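Local coordinates for transcriptional regulator, TetR family (Myxococcus xanthus, PDB 5K7F), which probably represses transcription as a DNA-binding regulator of isovaleryl coenzyme A biosynthesis, with isovaleryl coenzyme A as its likely ligand, at residues V90-L102 against D185-P199. Numbering follows the deposited sequence.
Sequences VERLRACMRHNIL and DEQIADGMVGMLFPP
Arg94 turns its CG away from its own carbonyl carbon (chi1 -69°) and runs extended to NE, which carries the guanidinium past Phe197 to the backbone beyond the helix. There NE donates to Phe197 O at 2.8 Å. NH2 adds weak bonds to the same oxygen and to Pro198 O, both at the guanidinium edge. An alanine here would probably leave Phe197 O without these donors and the turn after the helix freer to move. The Phe197 ring is sandwiched: Leu196 CB lies over one face, and Leu93 CB makes a CH-pi contact with the other, 4.0 Å from the centroid. Met97 SD approaches the ring obliquely, a Met-aromatic contact, and also touches Val193 CG2 at 3.6 Å. Segments 90-102 and 185-196 of the two helices run roughly antiparallel, 148° between their N-to-C directions, within the all-helical C-terminal domain of a TetR-family regulator. Helix 159-171 also meets Met97 and Met192, while Leu196 packs on Met195 of the second subunit. Further along, Ile101 CD1 sits against Ala189 CA at 3.7 Å and also touches Met192 SD. Arg98, with CG anti to the backbone N (chi1 -176°), runs past the methyl of Ala189 to two acids. Its NH1 donates to Asp190 OD1 at 2.8 Å in a salt bridge, from above the carboxylate plane. NH2 makes a longer salt bridge to Glu186 OE2, at 3.4 Å. One water links NH2 to Asp190 OD2; another accepts from NH1.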
# COMPACT_ATOMS: atom_id res chain seq x y z
N VAL A 90 -23.00 5.10 6.89
CA VAL A 90 -22.39 3.78 6.97
C VAL A 90 -22.74 2.94 5.74
O VAL A 90 -21.88 2.24 5.19
CB VAL A 90 -22.73 3.06 8.29
CG1 VAL A 90 -24.08 2.40 8.30
CG2 VAL A 90 -21.63 2.03 8.59
N GLU A 91 -23.99 3.03 5.23
CA GLU A 91 -24.32 2.36 3.98
C GLU A 91 -23.46 2.90 2.84
O GLU A 91 -23.00 2.13 1.98
CB GLU A 91 -25.80 2.56 3.63
CG GLU A 91 -26.81 1.85 4.53
CD GLU A 91 -28.27 2.01 4.03
OE1 GLU A 91 -28.50 2.48 2.88
OE2 GLU A 91 -29.18 1.66 4.81
N ARG A 92 -23.20 4.18 2.85
CA ARG A 92 -22.36 4.78 1.84
C ARG A 92 -20.90 4.26 1.91
O ARG A 92 -20.30 3.89 0.93
CB ARG A 92 -22.38 6.29 1.97
CG ARG A 92 -21.80 7.02 0.83
CD ARG A 92 -22.33 8.44 0.75
NE ARG A 92 -21.73 9.28 1.68
CZ ARG A 92 -22.35 9.88 2.69
NH1 ARG A 92 -23.60 9.71 2.86
NH2 ARG A 92 -21.67 10.58 3.51
N LEU A 93 -20.36 4.19 3.13
CA LEU A 93 -19.00 3.68 3.29
C LEU A 93 -18.90 2.21 2.88
O LEU A 93 -17.93 1.80 2.22
CB LEU A 93 -18.56 3.88 4.73
CG LEU A 93 -18.11 5.30 5.07
CD1 LEU A 93 -18.17 5.47 6.55
CD2 LEU A 93 -16.72 5.55 4.49
N ARG A 94 -19.93 1.41 3.22
CA ARG A 94 -19.93 -0.01 2.86
C ARG A 94 -19.96 -0.19 1.33
O ARG A 94 -19.23 -1.01 0.77
CB ARG A 94 -21.14 -0.72 3.46
CG ARG A 94 -21.09 -0.85 4.95
CD ARG A 94 -22.32 -1.58 5.50
NE ARG A 94 -22.30 -1.61 6.95
CZ ARG A 94 -23.36 -1.41 7.74
NH1 ARG A 94 -24.55 -1.16 7.20
NH2 ARG A 94 -23.22 -1.45 9.05
N ALA A 95 -20.77 0.62 0.66
CA ALA A 95 -20.84 0.55 -0.80
C ALA A 95 -19.57 1.09 -1.43
O ALA A 95 -19.10 0.53 -2.44
CB ALA A 95 -22.06 1.31 -1.32
N CYS A 96 -18.99 2.16 -0.85
CA CYS A 96 -17.78 2.77 -1.38
C CYS A 96 -16.62 1.79 -1.32
O CYS A 96 -15.87 1.61 -2.29
CB CYS A 96 -17.48 4.06 -0.63
SG CYS A 96 -16.27 5.15 -1.41
N MET A 97 -16.50 1.10 -0.18
CA MET A 97 -15.45 0.11 -0.01
C MET A 97 -15.58 -1.02 -1.02
O MET A 97 -14.58 -1.45 -1.62
CB MET A 97 -15.49 -0.47 1.39
CG MET A 97 -14.33 -1.45 1.62
SD MET A 97 -14.20 -1.97 3.34
CE MET A 97 -12.72 -1.11 3.80
N ARG A 98 -16.80 -1.55 -1.19
CA ARG A 98 -16.99 -2.64 -2.15
C ARG A 98 -16.64 -2.19 -3.57
O ARG A 98 -15.82 -2.83 -4.25
CB ARG A 98 -18.41 -3.17 -2.06
CG ARG A 98 -18.69 -4.38 -2.95
CD ARG A 98 -20.12 -4.87 -2.72
NE ARG A 98 -20.41 -6.19 -3.32
CZ ARG A 98 -20.13 -7.37 -2.77
NH1 ARG A 98 -19.50 -7.49 -1.59
NH2 ARG A 98 -20.51 -8.46 -3.42
N HIS A 99 -17.16 -1.04 -4.00
CA HIS A 99 -16.80 -0.53 -5.33
C HIS A 99 -15.30 -0.28 -5.48
O HIS A 99 -14.71 -0.57 -6.54
CB HIS A 99 -17.58 0.75 -5.61
CG HIS A 99 -19.03 0.50 -6.00
ND1 HIS A 99 -19.40 -0.12 -7.17
CD2 HIS A 99 -20.19 0.76 -5.34
CE1 HIS A 99 -20.72 -0.21 -7.23
NE2 HIS A 99 -21.23 0.33 -6.13
N ASN A 100 -14.65 0.28 -4.44
CA ASN A 100 -13.20 0.54 -4.52
C ASN A 100 -12.40 -0.77 -4.66
O ASN A 100 -11.40 -0.83 -5.38
CB ASN A 100 -12.78 1.34 -3.29
CG ASN A 100 -11.50 2.12 -3.47
OD1 ASN A 100 -11.35 3.15 -2.81
ND2 ASN A 100 -10.59 1.68 -4.32
N ILE A 101 -12.81 -1.83 -3.96
CA ILE A 101 -12.08 -3.08 -4.05
C ILE A 101 -12.19 -3.64 -5.46
O ILE A 101 -11.23 -4.20 -6.01
CB ILE A 101 -12.59 -4.08 -3.00
CG1 ILE A 101 -12.16 -3.65 -1.60
CG2 ILE A 101 -12.04 -5.51 -3.25
CD1 ILE A 101 -12.91 -4.34 -0.48
N LEU A 102 -13.36 -3.51 -6.05
CA LEU A 102 -13.54 -3.95 -7.43
C LEU A 102 -12.66 -3.11 -8.37
O LEU A 102 -11.98 -3.65 -9.25
CB LEU A 102 -15.03 -3.91 -7.82
CG LEU A 102 -16.02 -4.83 -7.04
CD1 LEU A 102 -17.44 -4.60 -7.48
CD2 LEU A 102 -15.60 -6.30 -7.10
N ASP A 185 -12.82 -11.93 -5.17
CA ASP A 185 -12.92 -10.53 -4.92
C ASP A 185 -14.11 -10.23 -4.00
O ASP A 185 -14.03 -9.44 -3.12
CB ASP A 185 -13.10 -9.69 -6.23
CG ASP A 185 -14.20 -10.21 -7.24
OD1 ASP A 185 -14.88 -11.19 -7.02
OD2 ASP A 185 -14.33 -9.58 -8.31
N GLU A 186 -15.22 -10.90 -4.27
CA GLU A 186 -16.43 -10.69 -3.46
C GLU A 186 -16.24 -11.18 -2.03
O GLU A 186 -16.75 -10.55 -1.09
CB GLU A 186 -17.62 -11.39 -4.11
CG GLU A 186 -18.05 -10.74 -5.41
CD GLU A 186 -19.43 -11.18 -5.89
OE1 GLU A 186 -19.77 -12.39 -5.85
OE2 GLU A 186 -20.18 -10.28 -6.30
N GLN A 187 -15.53 -12.30 -1.83
CA GLN A 187 -15.28 -12.77 -0.47
C GLN A 187 -14.40 -11.77 0.28
O GLN A 187 -14.63 -11.51 1.47
CB GLN A 187 -14.61 -14.14 -0.49
CG GLN A 187 -15.53 -15.28 -0.81
CD GLN A 187 -14.79 -16.58 -1.12
OE1 GLN A 187 -13.82 -16.60 -1.87
NE2 GLN A 187 -15.25 -17.67 -0.52
N ILE A 188 -13.43 -11.16 -0.42
CA ILE A 188 -12.54 -10.17 0.20
C ILE A 188 -13.37 -8.96 0.58
O ILE A 188 -13.27 -8.47 1.72
CB ILE A 188 -11.35 -9.78 -0.71
CG1 ILE A 188 -10.45 -11.01 -0.95
CG2 ILE A 188 -10.53 -8.62 -0.04
CD1 ILE A 188 -9.48 -10.94 -2.14
N ALA A 189 -14.24 -8.49 -0.32
CA ALA A 189 -15.05 -7.32 0.01
C ALA A 189 -16.04 -7.62 1.13
O ALA A 189 -16.22 -6.81 2.05
CB ALA A 189 -15.79 -6.81 -1.22
N ASP A 190 -16.69 -8.79 1.08
CA ASP A 190 -17.64 -9.11 2.14
C ASP A 190 -16.94 -9.06 3.49
O ASP A 190 -17.49 -8.56 4.48
CB ASP A 190 -18.27 -10.49 1.90
CG ASP A 190 -19.34 -10.48 0.82
OD1 ASP A 190 -19.85 -9.41 0.44
OD2 ASP A 190 -19.71 -11.59 0.36
N GLY A 191 -15.71 -9.57 3.53
CA GLY A 191 -14.97 -9.67 4.77
C GLY A 191 -14.44 -8.35 5.27
O GLY A 191 -14.49 -8.08 6.49
N MET A 192 -13.92 -7.52 4.36
CA MET A 192 -13.37 -6.22 4.75
C MET A 192 -14.46 -5.30 5.26
O MET A 192 -14.29 -4.61 6.28
CB MET A 192 -12.64 -5.58 3.57
CG MET A 192 -11.24 -6.15 3.36
SD MET A 192 -10.20 -5.19 2.22
CE MET A 192 -8.88 -6.35 2.06
N VAL A 193 -15.59 -5.28 4.57
CA VAL A 193 -16.70 -4.43 4.98
C VAL A 193 -17.23 -4.89 6.31
O VAL A 193 -17.62 -4.08 7.15
CB VAL A 193 -17.82 -4.43 3.90
CG1 VAL A 193 -19.08 -3.80 4.43
CG2 VAL A 193 -17.33 -3.66 2.69
N GLY A 194 -17.26 -6.21 6.51
CA GLY A 194 -17.73 -6.75 7.78
C GLY A 194 -16.84 -6.38 8.94
O GLY A 194 -17.33 -6.22 10.07
N MET A 195 -15.54 -6.21 8.68
CA MET A 195 -14.58 -5.82 9.72
C MET A 195 -14.72 -4.36 10.11
O MET A 195 -14.73 -4.02 11.30
CB MET A 195 -13.14 -6.03 9.24
CG MET A 195 -12.69 -7.41 9.12
SD MET A 195 -10.87 -7.41 9.20
CE MET A 195 -10.65 -7.46 10.92
N LEU A 196 -14.73 -3.47 9.12
CA LEU A 196 -14.74 -2.05 9.42
C LEU A 196 -16.13 -1.52 9.72
O LEU A 196 -16.27 -0.61 10.54
CB LEU A 196 -14.14 -1.25 8.26
CG LEU A 196 -12.64 -0.99 8.22
CD1 LEU A 196 -12.37 0.31 7.49
CD2 LEU A 196 -11.95 -0.98 9.60
N PHE A 197 -17.15 -2.06 9.07
CA PHE A 197 -18.50 -1.50 9.13
C PHE A 197 -19.53 -2.58 9.48
O PHE A 197 -20.51 -2.77 8.76
CB PHE A 197 -18.84 -0.84 7.80
CG PHE A 197 -17.78 0.11 7.28
CD1 PHE A 197 -17.44 1.24 7.98
CD2 PHE A 197 -17.12 -0.15 6.09
CE1 PHE A 197 -16.47 2.10 7.51
CE2 PHE A 197 -16.17 0.72 5.60
CZ PHE A 197 -15.83 1.85 6.31
N PRO A 198 -19.34 -3.29 10.58
CA PRO A 198 -20.34 -4.26 11.01
C PRO A 198 -21.60 -3.55 11.49
O PRO A 198 -21.57 -2.34 11.75
CB PRO A 198 -19.65 -4.98 12.17
CG PRO A 198 -18.84 -3.90 12.78
CD PRO A 198 -18.33 -3.07 11.61
N PRO A 199 -22.70 -4.27 11.66
CA PRO A 199 -23.82 -3.70 12.42
C PRO A 199 -23.36 -3.21 13.78
O PRO A 199 -22.63 -3.91 14.51
CB PRO A 199 -24.80 -4.87 12.53
CG PRO A 199 -24.50 -5.71 11.30
CD PRO A 199 -23.03 -5.57 11.05
O HOH W 1 -20.83 -10.92 -2.09
O HOH W 2 -18.81 -5.57 0.46